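Local structure of polyphosphate kinase (Porphyromonas gingivalis, 2O8R) at residues Ile528-Arg533 and Phe603-Lys608. The protein probably catalyses the reversible transfer of the terminal phosphate of ATP to a growing long-chain polyphosphate, as a member of the polyphosphate kinase 1 family. The protein carries 3 engineered substitutions. Sequence-based numbering, arbitrary orientation.
Sequences IENVKR and FHNGGK
Asn530 and Asn605 meet through different first torsions. In Asn530, whose CB points toward the loop 603-608, chi1 of -69° sets CG beside the backbone N and anti to the carbonyl carbon. Asn605 starts with its CB turned away from the helix; with CG trans to the backbone N (chi1 -173°), the amide swings back toward Asn530. The two carboxamides end nearly coplanar, their planes 20° apart, and Asn530 OD1 lies 3.5 Å from Asn605 OD1. As modelled, these are two acceptor oxygens with no proton between them, a pairing that may be mildly unfavourable. Since amide O and N are hard to tell apart at 2.70 Å, the orientation of Asn530 is best treated as uncertain; that of Asn605 has some support from a weak bond of ND2 to Lys608 O (3.3 Å). Asn530 OD1 also approaches Gly606 N, at 3.8 Å. The contact is small, burying 69 Å² summed over both sides, and the CA atoms of Asn530 and Gly606 are 7.0 Å apart. Topologically, it sets the last turn of helix 516-532 beside the connection of a beta-hairpin, strands 600-603 and 610-614 being antiparallel neighbours in the sheet of the second C-terminal domain, which belongs to the phospholipase D-like clan. The connection contains a beta-turn: Lys608 N bonds to Asn605 O at 3.0 Å, with Gly606 and Gly607 at positive phi. A hydrogen bond to the same helix comes from Asn605 N, which donates to Glu527 OE2 just ahead of 528-533. Over one face of the His604 ring, Gly606 C lies 3.4 Å above the ring plane, toward the rim, while ND1 is hydrogen-bonded to Glu609 OE2.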
ATOM      1  N   ILE A 528     -23.829 -15.132  42.892  1.00 60.60           N
ATOM      2  CA  ILE A 528     -24.985 -14.673  43.672  1.00 74.30           C
ATOM      3  C   ILE A 528     -25.317 -15.674  44.772  1.00 67.53           C
ATOM      4  O   ILE A 528     -25.460 -15.294  45.934  1.00 70.69           O
ATOM      5  CB  ILE A 528     -26.243 -14.435  42.811  1.00 74.56           C
ATOM      6  CG1 ILE A 528     -26.009 -13.317  41.796  1.00 65.16           C
ATOM      7  CG2 ILE A 528     -27.445 -14.110  43.705  1.00 58.73           C
ATOM      8  CD1 ILE A 528     -27.172 -13.117  40.869  1.00 63.19           C
ATOM      9  N   GLU A 529     -25.407 -16.946  44.389  1.00 68.34           N
ATOM     10  CA  GLU A 529     -25.670 -18.048  45.314  1.00 76.59           C
ATOM     11  C   GLU A 529     -24.685 -18.056  46.465  1.00 75.84           C
ATOM     12  O   GLU A 529     -25.080 -18.066  47.626  1.00 89.64           O
ATOM     13  CB  GLU A 529     -25.578 -19.385  44.584  1.00 80.43           C
ATOM     14  CG  GLU A 529     -26.562 -19.533  43.440  1.00108.11           C
ATOM     15  CD  GLU A 529     -26.069 -20.499  42.380  1.00123.12           C
ATOM     16  OE1 GLU A 529     -25.558 -21.580  42.746  1.00127.79           O
ATOM     17  OE2 GLU A 529     -26.192 -20.178  41.179  1.00114.33           O
ATOM     18  N   ASN A 530     -23.403 -18.031  46.127  1.00 63.22           N
ATOM     19  CA  ASN A 530     -22.336 -18.100  47.110  1.00 57.56           C
ATOM     20  C   ASN A 530     -22.463 -17.052  48.206  1.00 63.64           C
ATOM     21  O   ASN A 530     -22.127 -17.314  49.362  1.00 63.44           O
ATOM     22  CB  ASN A 530     -20.970 -17.981  46.420  1.00 66.95           C
ATOM     23  CG  ASN A 530     -20.616 -19.205  45.572  1.00 67.46           C
ATOM     24  OD1 ASN A 530     -19.558 -19.242  44.950  1.00 81.57           O
ATOM     25  ND2 ASN A 530     -21.501 -20.202  45.539  1.00 82.17           N
ATOM     26  N   VAL A 531     -22.945 -15.866  47.838  1.00 62.67           N
ATOM     27  CA  VAL A 531     -23.172 -14.789  48.802  1.00 71.33           C
ATOM     28  C   VAL A 531     -24.337 -15.133  49.739  1.00 75.01           C
ATOM     29  O   VAL A 531     -24.322 -14.799  50.927  1.00 70.15           O
ATOM     30  CB  VAL A 531     -23.427 -13.440  48.096  1.00 65.66           C
ATOM     31  CG1 VAL A 531     -23.797 -12.342  49.109  1.00 54.74           C
ATOM     32  CG2 VAL A 531     -22.210 -13.034  47.311  1.00 58.68           C
ATOM     33  N   LYS A 532     -25.335 -15.818  49.197  1.00 68.95           N
ATOM     34  CA  LYS A 532     -26.449 -16.288  49.998  1.00 81.60           C
ATOM     35  C   LYS A 532     -26.029 -17.438  50.929  1.00 79.33           C
ATOM     36  O   LYS A 532     -26.636 -17.644  51.980  1.00 95.04           O
ATOM     37  CB  LYS A 532     -27.622 -16.672  49.096  1.00 72.84           C
ATOM     38  CG  LYS A 532     -28.154 -15.490  48.300  1.00 81.84           C
ATOM     39  CD  LYS A 532     -29.223 -15.913  47.311  1.00 94.19           C
ATOM     40  CE  LYS A 532     -29.836 -14.703  46.627  1.00 82.45           C
ATOM     41  NZ  LYS A 532     -30.711 -15.107  45.489  1.00 92.96           N
ATOM     42  N   ARG A 533     -24.980 -18.166  50.558  1.00 69.72           N
ATOM     43  CA  ARG A 533     -24.406 -19.172  51.451  1.00 69.64           C
ATOM     44  C   ARG A 533     -23.389 -18.523  52.378  1.00 67.86           C
ATOM     45  O   ARG A 533     -22.705 -19.211  53.135  1.00 78.82           O
ATOM     46  CB  ARG A 533     -23.717 -20.313  50.686  1.00 74.35           C
ATOM     47  CG  ARG A 533     -24.410 -20.814  49.432  1.00 67.30           C
ATOM     48  CD  ARG A 533     -25.739 -21.482  49.716  1.00104.32           C
ATOM     49  NE  ARG A 533     -26.247 -22.150  48.518  1.00121.02           N
ATOM     50  CZ  ARG A 533     -26.971 -21.561  47.569  1.00119.59           C
ATOM     51  NH1 ARG A 533     -27.294 -20.275  47.664  1.00121.67           N
ATOM     52  NH2 ARG A 533     -27.374 -22.263  46.519  1.00118.16           N
ATOM     53  N   PHE A 603     -14.099 -15.022  37.660  1.00 47.37           N
ATOM     54  CA  PHE A 603     -15.121 -15.268  38.670  1.00 60.48           C
ATOM     55  C   PHE A 603     -14.493 -15.925  39.896  1.00 47.23           C
ATOM     56  O   PHE A 603     -13.856 -16.979  39.785  1.00 62.22           O
ATOM     57  CB  PHE A 603     -16.228 -16.143  38.097  1.00 50.34           C
ATOM     58  CG  PHE A 603     -16.914 -15.549  36.884  1.00 70.38           C
ATOM     59  CD1 PHE A 603     -18.115 -14.868  37.018  1.00 57.43           C
ATOM     60  CD2 PHE A 603     -16.368 -15.694  35.608  1.00 52.37           C
ATOM     61  CE1 PHE A 603     -18.758 -14.335  35.908  1.00 68.98           C
ATOM     62  CE2 PHE A 603     -17.006 -15.167  34.501  1.00 62.52           C
ATOM     63  CZ  PHE A 603     -18.203 -14.483  34.651  1.00 49.32           C
ATOM     64  N   HIS A 604     -14.665 -15.295  41.058  1.00 53.71           N
ATOM     65  CA  HIS A 604     -14.040 -15.760  42.304  1.00 54.31           C
ATOM     66  C   HIS A 604     -14.400 -17.190  42.704  1.00 64.33           C
ATOM     67  O   HIS A 604     -13.513 -17.963  43.095  1.00 66.65           O
ATOM     68  CB  HIS A 604     -14.360 -14.822  43.456  1.00 44.28           C
ATOM     69  CG  HIS A 604     -13.613 -15.142  44.711  1.00 71.99           C
ATOM     70  ND1 HIS A 604     -12.271 -15.462  44.715  1.00 78.38           N
ATOM     71  CD2 HIS A 604     -14.015 -15.183  46.003  1.00 66.08           C
ATOM     72  CE1 HIS A 604     -11.880 -15.690  45.955  1.00 71.12           C
ATOM     73  NE2 HIS A 604     -12.919 -15.528  46.756  1.00 75.22           N
ATOM     74  N   ASN A 605     -15.690 -17.526  42.599  1.00 52.11           N
ATOM     75  CA  ASN A 605     -16.211 -18.847  42.975  1.00 56.03           C
ATOM     76  C   ASN A 605     -15.658 -19.384  44.304  1.00 67.12           C
ATOM     77  O   ASN A 605     -15.015 -20.444  44.352  1.00 65.69           O
ATOM     78  CB  ASN A 605     -15.972 -19.841  41.845  1.00 51.68           C
ATOM     79  CG  ASN A 605     -16.639 -21.173  42.098  1.00 71.97           C
ATOM     80  OD1 ASN A 605     -17.704 -21.243  42.724  1.00 60.43           O
ATOM     81  ND2 ASN A 605     -16.009 -22.244  41.625  1.00 74.77           N
ATOM     82  N   GLY A 606     -15.872 -18.621  45.373  1.00 68.15           N
ATOM     83  CA  GLY A 606     -15.366 -18.975  46.698  1.00 64.03           C
ATOM     84  C   GLY A 606     -13.862 -18.843  46.857  1.00 73.90           C
ATOM     85  O   GLY A 606     -13.371 -18.394  47.893  1.00 88.49           O
ATOM     86  N   GLY A 607     -13.127 -19.237  45.828  1.00 67.73           N
ATOM     87  CA  GLY A 607     -11.674 -19.248  45.879  1.00 67.20           C
ATOM     88  C   GLY A 607     -11.136 -20.283  44.913  1.00 68.87           C
ATOM     89  O   GLY A 607      -9.923 -20.426  44.758  1.00 68.45           O
ATOM     90  N   LYS A 608     -12.051 -21.015  44.279  1.00 62.35           N
ATOM     91  CA  LYS A 608     -11.723 -21.863  43.144  1.00 71.48           C
ATOM     92  C   LYS A 608     -11.939 -21.014  41.889  1.00 66.72           C
ATOM     93  O   LYS A 608     -12.871 -21.264  41.116  1.00 62.62           O
ATOM     94  CB  LYS A 608     -12.628 -23.101  43.116  1.00 83.80           C
ATOM     95  CG  LYS A 608     -12.748 -23.853  44.439  1.00 84.20           C
ATOM     96  CD  LYS A 608     -13.984 -24.749  44.451  1.00 89.83           C
ATOM     97  CE  LYS A 608     -14.492 -25.018  45.867  1.00 95.82           C
ATOM     98  NZ  LYS A 608     -13.759 -26.112  46.562  1.00 99.39           N
TER